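Local atomic coordinates of amyloid beta A4 protein-binding family B member 1 (Homo sapiens, PDB entry 2HO2), a protein that binds proline-rich ligands such as a peptide from hMena through its WW domain, and probably also binds the amyloid precursor protein. Residues A[8-11]-A[16-19]; A[11-16]-A[27-32]. All blocks are in the same frame, centred on the assembly; numbering follows the deposited sequence.

How the interactions relate
Both interactions lie within one WW domain, a three-stranded antiparallel sheet of 8-12, 17-21 and 26-28. Their centres are about 4 Å apart. Interaction 1 pairs the first strand with the central one. Interaction 2 starts where that first strand ends, follows the turn through Gly16, and meets Trp29, just past the third strand. The two share Val11 and Gly16. They also touch directly: Tyr19 N lies 2.9 Å from Gln28 O, a probable hydrogen bond, and Pro32 packs on Trp8. Tyr18 of interaction 1 and Thr27 and Trp29 of interaction 2 all hydrogen-bond the backbone of the bound peptide, so the Val11-Tyr18 face of interaction 1 and Trp29 of interaction 2 belong to the ligand-binding side.

Interaction 1: A[8-11]-A[16-19]; sequences WMRV and GTYY
Tyr18 O takes the backbone N of Val11 at 2.8 Å, with an almost straight N-H...O angle of 179°. The CA-H of Arg10 also approaches this oxygen, at 3.5 Å between Arg10 CA and Tyr18 O. In return, Tyr18 N donates to Val11 O at 2.9 Å. Val11 and Tyr18 are thus a hydrogen-bonded antiparallel pair. Arg10 and Tyr19 form the next, non-hydrogen-bonded pair.

The side chains of Val11 and Tyr18 lie on one face of the sheet. Val11 CB sits over the Tyr18 ring, 3.8 Å from its centroid, in a CH-pi contact shifted toward the rim. Val11 CG1 reaches further, to 3.5 Å from Tyr18 CZ. Tyr18 CG stands between its backbone N and carbonyl carbon (chi1 65°), which turns one face of the ring to Val11 CB. The Tyr18 hydroxyl hydrogen-bonds the backbone of the bound peptide, and Val11 and Tyr18 each pack against apolar side chains of that ligand.

On the other face, Arg10 and Tyr19 run side by side and point the same way. The guanidinium plane is turned 74° from the phenol ring. One water links the two ends, 2.9 Å from Arg10 NE and 2.9 Å from Tyr19 OH. Asp3 gives Arg10 NH1 a salt bridge, so the arginine's charge has a partner beyond the hairpin. Trp8 crosses Tyr19 at about a right angle, with Trp8 CE3 3.7 Å from Tyr19 CB. Pro32 packs on both aromatic residues.

This is the first beta hairpin of a WW domain. As in other members of the family, the first signature tryptophan packs with the C-terminal proline on one side of the sheet, while the tyrosine on the opposite side serves the polyproline ligand.

Interaction 2: A[11-16]-A[27-32]; sequences VQDTSG and TQWEPP
The indole of Trp29 meets Asp13 with its edge. The two side chains cross at about a right angle, and the carboxylate plane is tilted 55° from the ring. Trp29 CH2 lies 3.9 Å from Asp13 OD1 and 4.1 Å from Asp13 OD2, so both oxygens face the same ring corner. Beside it, Trp29 CZ3 comes within 4.0 Å of the carbonyl carbon of Gly16, again near the ring plane.

Asp13 is held in place by its own turn. Its CG stands between the backbone N and the carbonyl carbon (chi1 77°), which turns OD1 back over the loop. Asp13 OD1 accepts Ser15 N at 3.0 Å, from above the carboxylate plane, as an Asx turn. It also accepts Gly16 N at 3.1 Å, nearly along its own C-O bond. This turn joins the first two strands of the WW domain, and Trp29 is the second signature tryptophan of that fold. With an alanine at Asp13, the amides of Ser15 and Gly16 would probably lose their shared acceptor, and the edge of Trp29 its carboxylate neighbour.

A backbone bond from Asp13 N to Gly16 O, 2.7 Å, closes the turn as well. At the other end of the indole, Trp29 NE1 hydrogen-bonds the backbone of the bound peptide, and Asp13 and Trp29 each pack on apolar side chains of that ligand.

Interaction 1: A[8-11]-A[16-19]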
ATOM      1  N   TRP A   8       7.225   1.934  -0.674  1.00 16.20           N
ATOM      2  CA  TRP A   8       5.995   1.381  -0.100  1.00 15.62           C
ATOM      3  C   TRP A   8       5.391   2.326   0.905  1.00 16.05           C
ATOM      4  O   TRP A   8       6.075   2.958   1.719  1.00 18.59           O
ATOM      5  CB  TRP A   8       6.316   0.049   0.568  1.00 14.34           C
ATOM      6  CG  TRP A   8       6.590  -1.055  -0.340  1.00 14.18           C
ATOM      7  CD1 TRP A   8       7.821  -1.538  -0.731  1.00 15.12           C
ATOM      8  CD2 TRP A   8       5.643  -1.919  -0.934  1.00 12.86           C
ATOM      9  NE1 TRP A   8       7.685  -2.623  -1.533  1.00 15.05           N
ATOM     10  CE2 TRP A   8       6.350  -2.903  -1.653  1.00 13.37           C
ATOM     11  CE3 TRP A   8       4.240  -1.991  -0.908  1.00 13.06           C
ATOM     12  CZ2 TRP A   8       5.720  -3.894  -2.345  1.00 13.56           C
ATOM     13  CZ3 TRP A   8       3.604  -3.004  -1.630  1.00 13.01           C
ATOM     14  CH2 TRP A   8       4.354  -3.944  -2.316  1.00 14.31           C
ATOM     15  N   MET A   9       4.062   2.340   0.907  1.00 16.04           N
ATOM     16  CA  MET A   9       3.296   3.008   1.949  0.50 17.50           C
ATOM     17  C   MET A   9       2.170   2.130   2.436  1.00 15.13           C
ATOM     18  O   MET A   9       1.590   1.305   1.755  1.00 14.54           O
ATOM     19  CB  MET A   9       2.703   4.343   1.495  0.50 18.77           C
ATOM     20  CG  MET A   9       3.669   5.258   0.813  0.50 20.59           C
ATOM     21  SD  MET A   9       3.254   7.014   0.749  0.50 22.94           S
ATOM     22  CE  MET A   9       4.889   7.669   0.414  0.50 21.20           C
ATOM     23  N   ARG A  10       1.883   2.317   3.687  1.00 16.45           N
ATOM     24  CA  ARG A  10       0.777   1.680   4.359  1.00 16.00           C
ATOM     25  C   ARG A  10      -0.520   2.470   4.145  1.00 15.24           C
ATOM     26  O   ARG A  10      -0.569   3.676   4.322  1.00 17.69           O
ATOM     27  CB  ARG A  10       1.129   1.631   5.876  1.00 19.35           C
ATOM     28  CG  ARG A  10       0.548   0.645   6.647  1.00 22.01           C
ATOM     29  CD  ARG A  10       1.157   0.749   8.109  1.00 22.29           C
ATOM     30  NE  ARG A  10       2.351  -0.076   8.373  1.00 25.00           N
ATOM     31  CZ  ARG A  10       3.604   0.353   8.488  1.00 25.20           C
ATOM     32  NH1 ARG A  10       3.971   1.629   8.327  1.00 26.72           N
ATOM     33  NH2 ARG A  10       4.540  -0.542   8.723  1.00 28.38           N
ATOM     34  N   VAL A  11      -1.568   1.772   3.743  1.00 15.45           N
ATOM     35  CA  VAL A  11      -2.900   2.341   3.497  1.00 16.03           C
ATOM     36  C   VAL A  11      -3.873   1.709   4.467  1.00 16.81           C
ATOM     37  O   VAL A  11      -3.927   0.507   4.582  1.00 14.86           O
ATOM     38  CB  VAL A  11      -3.337   2.103   2.032  1.00 15.37           C
ATOM     39  CG1 VAL A  11      -4.673   2.753   1.781  1.00 17.53           C
ATOM     40  CG2 VAL A  11      -2.239   2.640   1.075  1.00 16.86           C
ATOM     41  N   GLY A  16      -8.742  -3.354   7.201  1.00 28.14           N
ATOM     42  CA  GLY A  16      -7.441  -3.358   7.760  1.00 26.32           C
ATOM     43  C   GLY A  16      -6.488  -2.564   6.911  1.00 24.06           C
ATOM     44  O   GLY A  16      -6.845  -1.745   6.084  1.00 23.17           O
ATOM     45  N   THR A  17      -5.256  -2.837   7.192  1.00 21.82           N
ATOM     46  CA  THR A  17      -4.163  -2.111   6.575  1.00 18.55           C
ATOM     47  C   THR A  17      -3.582  -2.908   5.456  1.00 15.61           C
ATOM     48  O   THR A  17      -3.327  -4.115   5.632  1.00 18.22           O
ATOM     49  CB  THR A  17      -3.149  -1.914   7.658  1.00 20.58           C
ATOM     50  OG1 THR A  17      -3.776  -1.107   8.694  1.00 24.31           O
ATOM     51  CG2 THR A  17      -1.866  -1.346   7.129  1.00 21.06           C
ATOM     52  N   TYR A  18      -3.355  -2.282   4.297  1.00 13.45           N
ATOM     53  CA  TYR A  18      -2.647  -2.911   3.217  1.00 12.19           C
ATOM     54  C   TYR A  18      -1.505  -2.016   2.787  1.00 11.88           C
ATOM     55  O   TYR A  18      -1.255  -0.973   3.364  1.00 12.69           O
ATOM     56  CB  TYR A  18      -3.585  -3.251   2.059  1.00 12.46           C
ATOM     57  CG  TYR A  18      -4.230  -2.084   1.338  1.00 12.09           C
ATOM     58  CD1 TYR A  18      -5.355  -1.472   1.833  1.00 12.22           C
ATOM     59  CD2 TYR A  18      -3.692  -1.614   0.157  1.00 11.38           C
ATOM     60  CE1 TYR A  18      -5.989  -0.470   1.137  1.00 12.05           C
ATOM     61  CE2 TYR A  18      -4.318  -0.651  -0.560  1.00 11.46           C
ATOM     62  CZ  TYR A  18      -5.470  -0.075  -0.072  1.00 12.56           C
ATOM     63  OH  TYR A  18      -6.141   0.934  -0.764  1.00 14.54           O
ATOM     64  N   TYR A  19      -0.815  -2.459   1.744  1.00 11.30           N
ATOM     65  CA  TYR A  19       0.423  -1.817   1.307  1.00 11.81           C
ATOM     66  C   TYR A  19       0.368  -1.478  -0.165  1.00 11.33           C
ATOM     67  O   TYR A  19      -0.110  -2.268  -0.973  1.00 12.28           O
ATOM     68  CB  TYR A  19       1.606  -2.709   1.625  1.00 12.35           C
ATOM     69  CG  TYR A  19       1.664  -3.077   3.074  1.00 14.26           C
ATOM     70  CD1 TYR A  19       2.268  -2.271   3.999  1.00 15.32           C
ATOM     71  CD2 TYR A  19       1.005  -4.208   3.551  1.00 13.88           C
ATOM     72  CE1 TYR A  19       2.231  -2.579   5.333  1.00 16.48           C
ATOM     73  CE2 TYR A  19       0.947  -4.493   4.916  1.00 16.04           C
ATOM     74  CZ  TYR A  19       1.570  -3.687   5.795  1.00 17.20           C
ATOM     75  OH  TYR A  19       1.579  -3.990   7.141  1.00 22.44           O
TER
HETATM   76  O   HOH W   1       1.818  -2.672   9.657  1.00 34.38           O

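Interaction 2: A[11-16]-A[27-32]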
ATOM      1  N   VAL A  11      -1.568   1.772   3.743  1.00 15.45           N
ATOM      2  CA  VAL A  11      -2.900   2.341   3.497  1.00 16.03           C
ATOM      3  C   VAL A  11      -3.873   1.709   4.467  1.00 16.81           C
ATOM      4  O   VAL A  11      -3.927   0.507   4.582  1.00 14.86           O
ATOM      5  CB  VAL A  11      -3.337   2.103   2.032  1.00 15.37           C
ATOM      6  CG1 VAL A  11      -4.673   2.753   1.781  1.00 17.53           C
ATOM      7  CG2 VAL A  11      -2.239   2.640   1.075  1.00 16.86           C
ATOM      8  N   GLN A  12      -4.672   2.496   5.178  1.00 21.23           N
ATOM      9  CA  GLN A  12      -5.760   1.901   6.016  1.00 23.66           C
ATOM     10  C   GLN A  12      -7.150   1.814   5.335  1.00 25.36           C
ATOM     11  O   GLN A  12      -7.595   2.730   4.639  1.00 30.38           O
ATOM     12  CB  GLN A  12      -5.882   2.579   7.360  1.00 25.37           C
ATOM     13  CG  GLN A  12      -4.497   2.738   8.046  1.00 22.57           C
ATOM     14  CD  GLN A  12      -4.570   2.907   9.598  0.20 22.03           C
ATOM     15  OE1 GLN A  12      -5.629   2.739  10.229  0.20 17.38           O
ATOM     16  NE2 GLN A  12      -3.429   3.230  10.204  0.20 22.35           N
ATOM     17  N   ASP A  13      -7.834   0.677   5.356  1.00 27.94           N
ATOM     18  CA  ASP A  13      -9.222   0.748   4.893  1.00 28.81           C
ATOM     19  C   ASP A  13     -10.050   0.126   5.984  1.00 28.15           C
ATOM     20  O   ASP A  13      -9.494  -0.127   7.038  1.00 27.32           O
ATOM     21  CB  ASP A  13      -9.434   0.166   3.508  1.00 30.30           C
ATOM     22  CG  ASP A  13      -9.459  -1.328   3.481  1.00 32.06           C
ATOM     23  OD1 ASP A  13      -9.230  -1.978   4.518  1.00 40.17           O
ATOM     24  OD2 ASP A  13      -9.773  -1.837   2.390  1.00 34.93           O
ATOM     25  N   THR A  14     -11.341  -0.109   5.740  0.60 28.49           N
ATOM     26  CA  THR A  14     -12.229  -0.521   6.809  0.60 28.94           C
ATOM     27  C   THR A  14     -11.860  -1.887   7.370  0.60 28.92           C
ATOM     28  O   THR A  14     -12.002  -2.131   8.576  0.60 27.64           O
ATOM     29  CB  THR A  14     -13.724  -0.431   6.371  0.60 29.55           C
ATOM     30  OG1 THR A  14     -13.957  -1.255   5.225  0.60 31.91           O
ATOM     31  CG2 THR A  14     -14.070   0.995   6.022  0.60 30.13           C
ATOM     32  N   SER A  15     -11.283  -2.745   6.527  1.00 29.06           N
ATOM     33  CA  SER A  15     -11.001  -4.130   6.935  1.00 29.73           C
ATOM     34  C   SER A  15      -9.606  -4.311   7.498  1.00 29.09           C
ATOM     35  O   SER A  15      -9.319  -5.293   8.222  1.00 30.49           O
ATOM     36  CB  SER A  15     -11.232  -5.082   5.760  1.00 30.86           C
ATOM     37  OG  SER A  15     -12.581  -4.994   5.319  0.40 29.83           O
ATOM     38  N   GLY A  16      -8.742  -3.354   7.201  1.00 28.14           N
ATOM     39  CA  GLY A  16      -7.441  -3.358   7.760  1.00 26.32           C
ATOM     40  C   GLY A  16      -6.488  -2.564   6.911  1.00 24.06           C
ATOM     41  O   GLY A  16      -6.845  -1.745   6.084  1.00 23.17           O
ATOM     42  N   THR A  27      -0.691  -3.248  -5.072  1.00 12.25           N
ATOM     43  CA  THR A  27      -1.210  -3.260  -3.740  1.00 11.37           C
ATOM     44  C   THR A  27      -1.224  -4.703  -3.265  1.00 11.79           C
ATOM     45  O   THR A  27      -1.451  -5.625  -4.046  1.00 13.01           O
ATOM     46  CB  THR A  27      -2.585  -2.555  -3.619  1.00 11.33           C
ATOM     47  OG1 THR A  27      -3.457  -3.201  -4.512  1.00 12.54           O
ATOM     48  CG2 THR A  27      -2.459  -1.047  -3.913  1.00 12.10           C
ATOM     49  N   GLN A  28      -1.039  -4.877  -1.969  1.00 12.44           N
ATOM     50  CA  GLN A  28      -1.031  -6.228  -1.386  1.00 12.20           C
ATOM     51  C   GLN A  28      -1.325  -6.153   0.085  1.00 12.76           C
ATOM     52  O   GLN A  28      -1.040  -5.163   0.774  1.00 12.42           O
ATOM     53  CB  GLN A  28       0.327  -6.889  -1.622  1.00 14.07           C
ATOM     54  CG  GLN A  28       1.512  -6.247  -0.935  1.00 13.10           C
ATOM     55  CD  GLN A  28       2.805  -6.901  -1.371  1.00 13.74           C
ATOM     56  OE1 GLN A  28       3.052  -7.077  -2.556  1.00 15.91           O
ATOM     57  NE2 GLN A  28       3.658  -7.204  -0.408  1.00 15.17           N
ATOM     58  N   TRP A  29      -1.839  -7.254   0.598  1.00 12.98           N
ATOM     59  CA  TRP A  29      -2.091  -7.409   2.022  1.00 13.02           C
ATOM     60  C   TRP A  29      -0.863  -7.798   2.828  1.00 13.40           C
ATOM     61  O   TRP A  29      -0.758  -7.490   3.982  1.00 14.23           O
ATOM     62  CB  TRP A  29      -3.233  -8.403   2.282  1.00 13.95           C
ATOM     63  CG  TRP A  29      -4.551  -7.869   1.805  1.00 14.37           C
ATOM     64  CD1 TRP A  29      -5.180  -8.195   0.639  1.00 15.41           C
ATOM     65  CD2 TRP A  29      -5.372  -6.906   2.459  1.00 15.49           C
ATOM     66  NE1 TRP A  29      -6.364  -7.478   0.538  1.00 15.99           N
ATOM     67  CE2 TRP A  29      -6.496  -6.663   1.616  1.00 17.29           C
ATOM     68  CE3 TRP A  29      -5.255  -6.187   3.632  1.00 15.82           C
ATOM     69  CZ2 TRP A  29      -7.538  -5.827   1.988  1.00 17.96           C
ATOM     70  CZ3 TRP A  29      -6.263  -5.291   3.956  1.00 17.28           C
ATOM     71  CH2 TRP A  29      -7.359  -5.113   3.113  1.00 17.58           C
ATOM     72  N   GLU A  30       0.053  -8.516   2.218  1.00 14.53           N
ATOM     73  CA  GLU A  30       1.253  -8.981   2.911  1.00 15.34           C
ATOM     74  C   GLU A  30       2.216  -7.826   3.138  1.00 14.44           C
ATOM     75  O   GLU A  30       2.508  -7.064   2.222  1.00 13.90           O
ATOM     76  CB  GLU A  30       1.964 -10.029   2.009  1.00 18.14           C
ATOM     77  CG  GLU A  30       1.191 -11.228   1.708  0.70 20.29           C
ATOM     78  CD  GLU A  30       0.217 -11.187   0.553  0.60 20.16           C
ATOM     79  OE1 GLU A  30       0.098 -10.135  -0.124  0.80 18.40           O
ATOM     80  OE2 GLU A  30      -0.482 -12.261   0.355  0.50 22.18           O
ATOM     81  N   PRO A  31       2.787  -7.689   4.344  1.00 14.90           N
ATOM     82  CA  PRO A  31       3.793  -6.672   4.560  1.00 16.12           C
ATOM     83  C   PRO A  31       4.981  -6.873   3.609  1.00 16.95           C
ATOM     84  O   PRO A  31       5.440  -7.997   3.414  1.00 18.81           O
ATOM     85  CB  PRO A  31       4.160  -6.873   6.004  1.00 16.69           C
ATOM     86  CG  PRO A  31       3.003  -7.456   6.648  1.00 18.74           C
ATOM     87  CD  PRO A  31       2.404  -8.347   5.607  1.00 16.39           C
ATOM     88  N   PRO A  32       5.498  -5.788   3.037  1.00 15.37           N
ATOM     89  CA  PRO A  32       6.528  -5.900   2.053  1.00 16.66           C
ATOM     90  C   PRO A  32       7.951  -6.056   2.614  1.00 17.87           C
ATOM     91  O   PRO A  32       8.911  -6.216   1.839  1.00 21.16           O
ATOM     92  CB  PRO A  32       6.409  -4.581   1.310  1.00 17.14           C
ATOM     93  CG  PRO A  32       5.945  -3.660   2.296  1.00 16.15           C
ATOM     94  CD  PRO A  32       4.983  -4.430   3.170  1.00 15.23           C
TER